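PDB 3MW6: ProQ/FinO domain-containing protein from Neisseria meningitidis, which belongs to the FinO family of RNA chaperones and so probably binds RNA. Local coordinates for residues A[41-52]-A[71-80]. Sequence-based numbering, arbitrary orientation. Where two conformers were deposited one is given.
Sequences FKRFKPLALGID and LANHCRRPRY
The F44 ring is sandwiched between H74 and R79, covered on both faces, a place that suits a flat apolar ring. On one face lies the imidazole of H74 in an offset stack, planes 15° apart; on the opposite face the aliphatic part of R79 makes a CH-pi contact, its CD 3.7 Å from the centroid of the F44 ring. R79, extended from CG to NE, runs across the ring and lays its guanidinium over the CD1 rim, NE 3.3 Å from F44 CD1, while the ring edge, at CZ, points at a face of the R77 guanidinium, the two planes nearly perpendicular. F41 turns its edge to a face of H74 (T-shaped), centroids 4.9 Å apart. F44 has positive phi and is the C' residue of the Schellman motif that ends helix 39-42, which brings its ring to the junction of helices 64-76 and 78-86 of the ProQ/FinO domain. The branched L71 serves two sides: CD1 meets F41 and L47, CD2 meets I51 and D52 CB. Y80 OH accepts a nearly straight hydrogen bond from L47 N (3.1 Å, 171°) and is also hydrogen-bonded to E104 of the second subunit. Histidine can stack while both nitrogens stay hydrogen-bonded: H74 ND1 to the Y35 hydroxyl, NE2 to a water that donates to K45 O.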
loop_
_atom_site.group_PDB
_atom_site.type_symbol
_atom_site.label_atom_id
_atom_site.label_comp_id
_atom_site.label_asym_id
_atom_site.label_seq_id
_atom_site.Cartn_x
_atom_site.Cartn_y
_atom_site.Cartn_z
ATOM N N PHE A 41 -7.449 12.406 -3.565
ATOM C CA PHE A 41 -8.013 12.024 -2.274
ATOM C C PHE A 41 -9.525 11.879 -2.312
ATOM O O PHE A 41 -10.065 10.906 -1.816
ATOM C CB PHE A 41 -7.573 12.994 -1.187
ATOM C CG PHE A 41 -6.150 12.784 -0.761
ATOM C CD1 PHE A 41 -5.112 13.459 -1.388
ATOM C CD2 PHE A 41 -5.842 11.857 0.221
ATOM C CE1 PHE A 41 -3.791 13.245 -1.008
ATOM C CE2 PHE A 41 -4.515 11.635 0.605
ATOM C CZ PHE A 41 -3.497 12.336 -0.014
ATOM N N LYS A 42 -10.211 12.834 -2.923
ATOM C CA LYS A 42 -11.668 12.813 -2.937
ATOM C C LYS A 42 -12.186 11.562 -3.643
ATOM O O LYS A 42 -13.219 11.000 -3.272
ATOM C CB LYS A 42 -12.200 14.096 -3.611
ATOM C CG LYS A 42 -13.706 14.138 -3.831
ATOM C CD LYS A 42 -14.120 15.325 -4.742
ATOM C CE LYS A 42 -14.068 16.685 -4.030
ATOM N NZ LYS A 42 -12.822 17.468 -4.312
ATOM N N ARG A 43 -11.450 11.115 -4.655
ATOM C CA ARG A 43 -11.866 9.955 -5.439
ATOM C C ARG A 43 -11.126 8.656 -5.085
ATOM O O ARG A 43 -11.290 7.646 -5.754
ATOM C CB ARG A 43 -11.743 10.263 -6.932
ATOM C CG ARG A 43 -12.813 11.218 -7.425
ATOM C CD ARG A 43 -12.218 12.398 -8.166
ATOM N NE ARG A 43 -11.697 12.026 -9.480
ATOM C CZ ARG A 43 -12.052 12.611 -10.618
ATOM N NH1 ARG A 43 -12.933 13.605 -10.603
ATOM N NH2 ARG A 43 -11.522 12.206 -11.767
ATOM N N PHE A 44 -10.322 8.684 -4.022
ATOM C CA PHE A 44 -9.623 7.485 -3.551
ATOM C C PHE A 44 -8.895 6.769 -4.673
ATOM O O PHE A 44 -9.153 5.597 -4.951
ATOM C CB PHE A 44 -10.596 6.519 -2.844
ATOM C CG PHE A 44 -11.009 6.978 -1.477
ATOM C CD1 PHE A 44 -12.019 7.912 -1.321
ATOM C CD2 PHE A 44 -10.362 6.496 -0.347
ATOM C CE1 PHE A 44 -12.388 8.359 -0.058
ATOM C CE2 PHE A 44 -10.728 6.926 0.922
ATOM C CZ PHE A 44 -11.744 7.866 1.064
ATOM N N LYS A 45 -7.983 7.470 -5.329
ATOM C CA LYS A 45 -7.137 6.808 -6.304
ATOM C C LYS A 45 -5.892 6.324 -5.586
ATOM O O LYS A 45 -5.471 6.921 -4.600
ATOM C CB LYS A 45 -6.747 7.775 -7.412
ATOM C CG LYS A 45 -7.931 8.305 -8.218
ATOM C CD LYS A 45 -7.458 9.304 -9.246
ATOM C CE LYS A 45 -8.367 9.356 -10.451
ATOM N NZ LYS A 45 -7.805 10.269 -11.497
ATOM N N PRO A 46 -5.297 5.236 -6.076
ATOM C CA PRO A 46 -4.021 4.806 -5.509
ATOM C C PRO A 46 -3.018 5.973 -5.537
ATOM O O PRO A 46 -2.843 6.587 -6.584
ATOM C CB PRO A 46 -3.590 3.686 -6.455
ATOM C CG PRO A 46 -4.866 3.122 -6.982
ATOM C CD PRO A 46 -5.761 4.348 -7.157
ATOM N N LEU A 47 -2.392 6.270 -4.400
ATOM C CA LEU A 47 -1.498 7.411 -4.256
ATOM C C LEU A 47 -0.039 7.078 -4.573
ATOM O O LEU A 47 0.476 6.014 -4.203
ATOM C CB LEU A 47 -1.595 7.969 -2.832
ATOM C CG LEU A 47 -3.003 8.453 -2.463
ATOM C CD1 LEU A 47 -3.139 8.723 -0.960
ATOM C CD2 LEU A 47 -3.362 9.709 -3.275
ATOM N N ALA A 48 0.631 7.999 -5.256
ATOM C CA ALA A 48 2.032 7.819 -5.605
ATOM C C ALA A 48 2.893 7.680 -4.357
ATOM O O ALA A 48 2.574 8.267 -3.325
ATOM C CB ALA A 48 2.521 9.003 -6.427
ATOM N N LEU A 49 3.989 6.925 -4.473
ATOM C CA LEU A 49 5.099 6.988 -3.501
ATOM C C LEU A 49 5.462 8.429 -3.153
ATOM O O LEU A 49 5.568 9.288 -4.037
ATOM C CB LEU A 49 6.355 6.306 -4.065
ATOM C CG LEU A 49 7.643 6.403 -3.216
ATOM C CD1 LEU A 49 7.538 5.616 -1.905
ATOM C CD2 LEU A 49 8.887 5.949 -3.983
ATOM N N GLY A 50 5.647 8.698 -1.866
ATOM C CA GLY A 50 6.112 9.999 -1.421
ATOM C C GLY A 50 5.041 11.074 -1.342
ATOM O O GLY A 50 5.358 12.248 -1.205
ATOM N N ILE A 51 3.772 10.683 -1.406
ATOM C CA ILE A 51 2.686 11.662 -1.325
ATOM C C ILE A 51 2.734 12.392 0.016
ATOM O O ILE A 51 2.436 13.589 0.100
ATOM C CB ILE A 51 1.281 11.011 -1.568
ATOM C CG1 ILE A 51 0.323 12.004 -2.220
ATOM C CG2 ILE A 51 0.687 10.434 -0.287
ATOM C CD1 ILE A 51 0.598 12.222 -3.700
ATOM N N ASP A 52 3.140 11.677 1.067
ATOM C CA ASP A 52 3.302 12.293 2.390
ATOM C C ASP A 52 4.174 13.544 2.319
ATOM O O ASP A 52 3.767 14.615 2.774
ATOM C CB ASP A 52 3.862 11.296 3.411
ATOM C CG ASP A 52 5.259 10.822 3.060
ATOM O OD1 ASP A 52 6.172 10.995 3.892
ATOM O OD2 ASP A 52 5.447 10.279 1.951
ATOM N N LEU A 71 -3.235 11.296 6.532
ATOM C CA LEU A 71 -2.857 10.404 5.466
ATOM C C LEU A 71 -2.991 8.929 5.873
ATOM O O LEU A 71 -3.506 8.116 5.088
ATOM C CB LEU A 71 -1.445 10.719 4.989
ATOM C CG LEU A 71 -0.991 9.734 3.922
ATOM C CD1 LEU A 71 -1.921 9.810 2.671
ATOM C CD2 LEU A 71 0.459 9.978 3.562
ATOM N N ALA A 72 -2.550 8.578 7.086
ATOM C CA ALA A 72 -2.593 7.174 7.514
ATOM C C ALA A 72 -4.030 6.710 7.755
ATOM O O ALA A 72 -4.375 5.568 7.451
ATOM C CB ALA A 72 -1.709 6.919 8.774
ATOM N N ASN A 73 -4.860 7.596 8.300
ATOM C CA ASN A 73 -6.302 7.354 8.384
ATOM C C ASN A 73 -6.908 7.067 7.013
ATOM O O ASN A 73 -7.757 6.186 6.851
ATOM C CB ASN A 73 -7.015 8.574 8.967
ATOM C CG ASN A 73 -7.047 8.567 10.483
ATOM O OD1 ASN A 73 -7.413 7.567 11.096
ATOM N ND2 ASN A 73 -6.690 9.695 11.094
ATOM N N HIS A 74 -6.478 7.835 6.023
ATOM C CA HIS A 74 -7.046 7.709 4.693
ATOM C C HIS A 74 -6.681 6.356 4.089
ATOM O O HIS A 74 -7.525 5.673 3.538
ATOM C CB HIS A 74 -6.553 8.846 3.811
ATOM C CG HIS A 74 -6.912 8.684 2.373
ATOM N ND1 HIS A 74 -8.071 9.203 1.832
ATOM C CD2 HIS A 74 -6.260 8.073 1.357
ATOM C CE1 HIS A 74 -8.114 8.917 0.545
ATOM N NE2 HIS A 74 -7.026 8.237 0.231
ATOM N N CYS A 75 -5.426 5.953 4.216
ATOM C CA CYS A 75 -4.989 4.685 3.635
ATOM C C CYS A 75 -5.492 3.437 4.350
ATOM O O CYS A 75 -5.318 2.329 3.842
ATOM C CB CYS A 75 -3.462 4.660 3.498
ATOM S SG CYS A 75 -2.893 5.946 2.308
ATOM N N ARG A 76 -6.121 3.616 5.514
ATOM C CA ARG A 76 -6.665 2.495 6.288
ATOM C C ARG A 76 -8.109 2.221 5.907
ATOM O O ARG A 76 -8.641 1.143 6.185
ATOM C CB ARG A 76 -6.597 2.779 7.790
ATOM C CG ARG A 76 -5.379 2.204 8.475
ATOM C CD ARG A 76 -5.489 2.285 9.991
ATOM N NE ARG A 76 -4.569 3.267 10.547
ATOM C CZ ARG A 76 -4.934 4.477 10.955
ATOM N NH1 ARG A 76 -4.027 5.311 11.437
ATOM N NH2 ARG A 76 -6.209 4.847 10.886
ATOM N N ARG A 77 -8.751 3.206 5.285
ATOM C CA ARG A 77 -10.144 3.057 4.916
ATOM C C ARG A 77 -10.325 1.944 3.897
ATOM O O ARG A 77 -9.517 1.779 2.989
ATOM C CB ARG A 77 -10.713 4.385 4.407
ATOM C CG ARG A 77 -10.621 5.478 5.460
ATOM C CD ARG A 77 -11.125 6.809 4.974
ATOM N NE ARG A 77 -12.524 6.746 4.570
ATOM C CZ ARG A 77 -13.245 7.803 4.206
ATOM N NH1 ARG A 77 -12.695 9.019 4.207
ATOM N NH2 ARG A 77 -14.516 7.648 3.843
ATOM N N PRO A 78 -11.380 1.148 4.077
ATOM C CA PRO A 78 -11.775 0.093 3.142
ATOM C C PRO A 78 -11.811 0.600 1.695
ATOM O O PRO A 78 -11.349 -0.081 0.770
ATOM C CB PRO A 78 -13.185 -0.279 3.619
ATOM C CG PRO A 78 -13.161 0.030 5.109
ATOM C CD PRO A 78 -12.286 1.254 5.239
ATOM N N ARG A 79 -12.348 1.793 1.500
ATOM C CA ARG A 79 -12.442 2.354 0.154
ATOM C C ARG A 79 -11.061 2.515 -0.514
ATOM O O ARG A 79 -10.907 2.291 -1.712
ATOM C CB ARG A 79 -13.218 3.670 0.178
ATOM C CG ARG A 79 -13.397 4.271 -1.182
ATOM C CD ARG A 79 -14.390 5.429 -1.154
ATOM N NE ARG A 79 -14.463 6.062 -2.464
ATOM C CZ ARG A 79 -15.036 7.235 -2.706
ATOM N NH1 ARG A 79 -15.599 7.925 -1.721
ATOM N NH2 ARG A 79 -15.043 7.714 -3.942
ATOM N N TYR A 80 -10.049 2.868 0.270
ATOM C CA TYR A 80 -8.684 2.923 -0.251
ATOM C C TYR A 80 -8.123 1.529 -0.568
ATOM O O TYR A 80 -7.577 1.284 -1.655
ATOM C CB TYR A 80 -7.759 3.660 0.713
ATOM C CG TYR A 80 -6.419 3.932 0.084
ATOM C CD1 TYR A 80 -6.304 4.844 -0.951
ATOM C CD2 TYR A 80 -5.272 3.257 0.500
ATOM C CE1 TYR A 80 -5.087 5.098 -1.557
ATOM C CE2 TYR A 80 -4.035 3.513 -0.111
ATOM C CZ TYR A 80 -3.959 4.436 -1.144
ATOM O OH TYR A 80 -2.756 4.715 -1.763
HETATM O O HOH W 1 -6.732 8.268 -2.611
#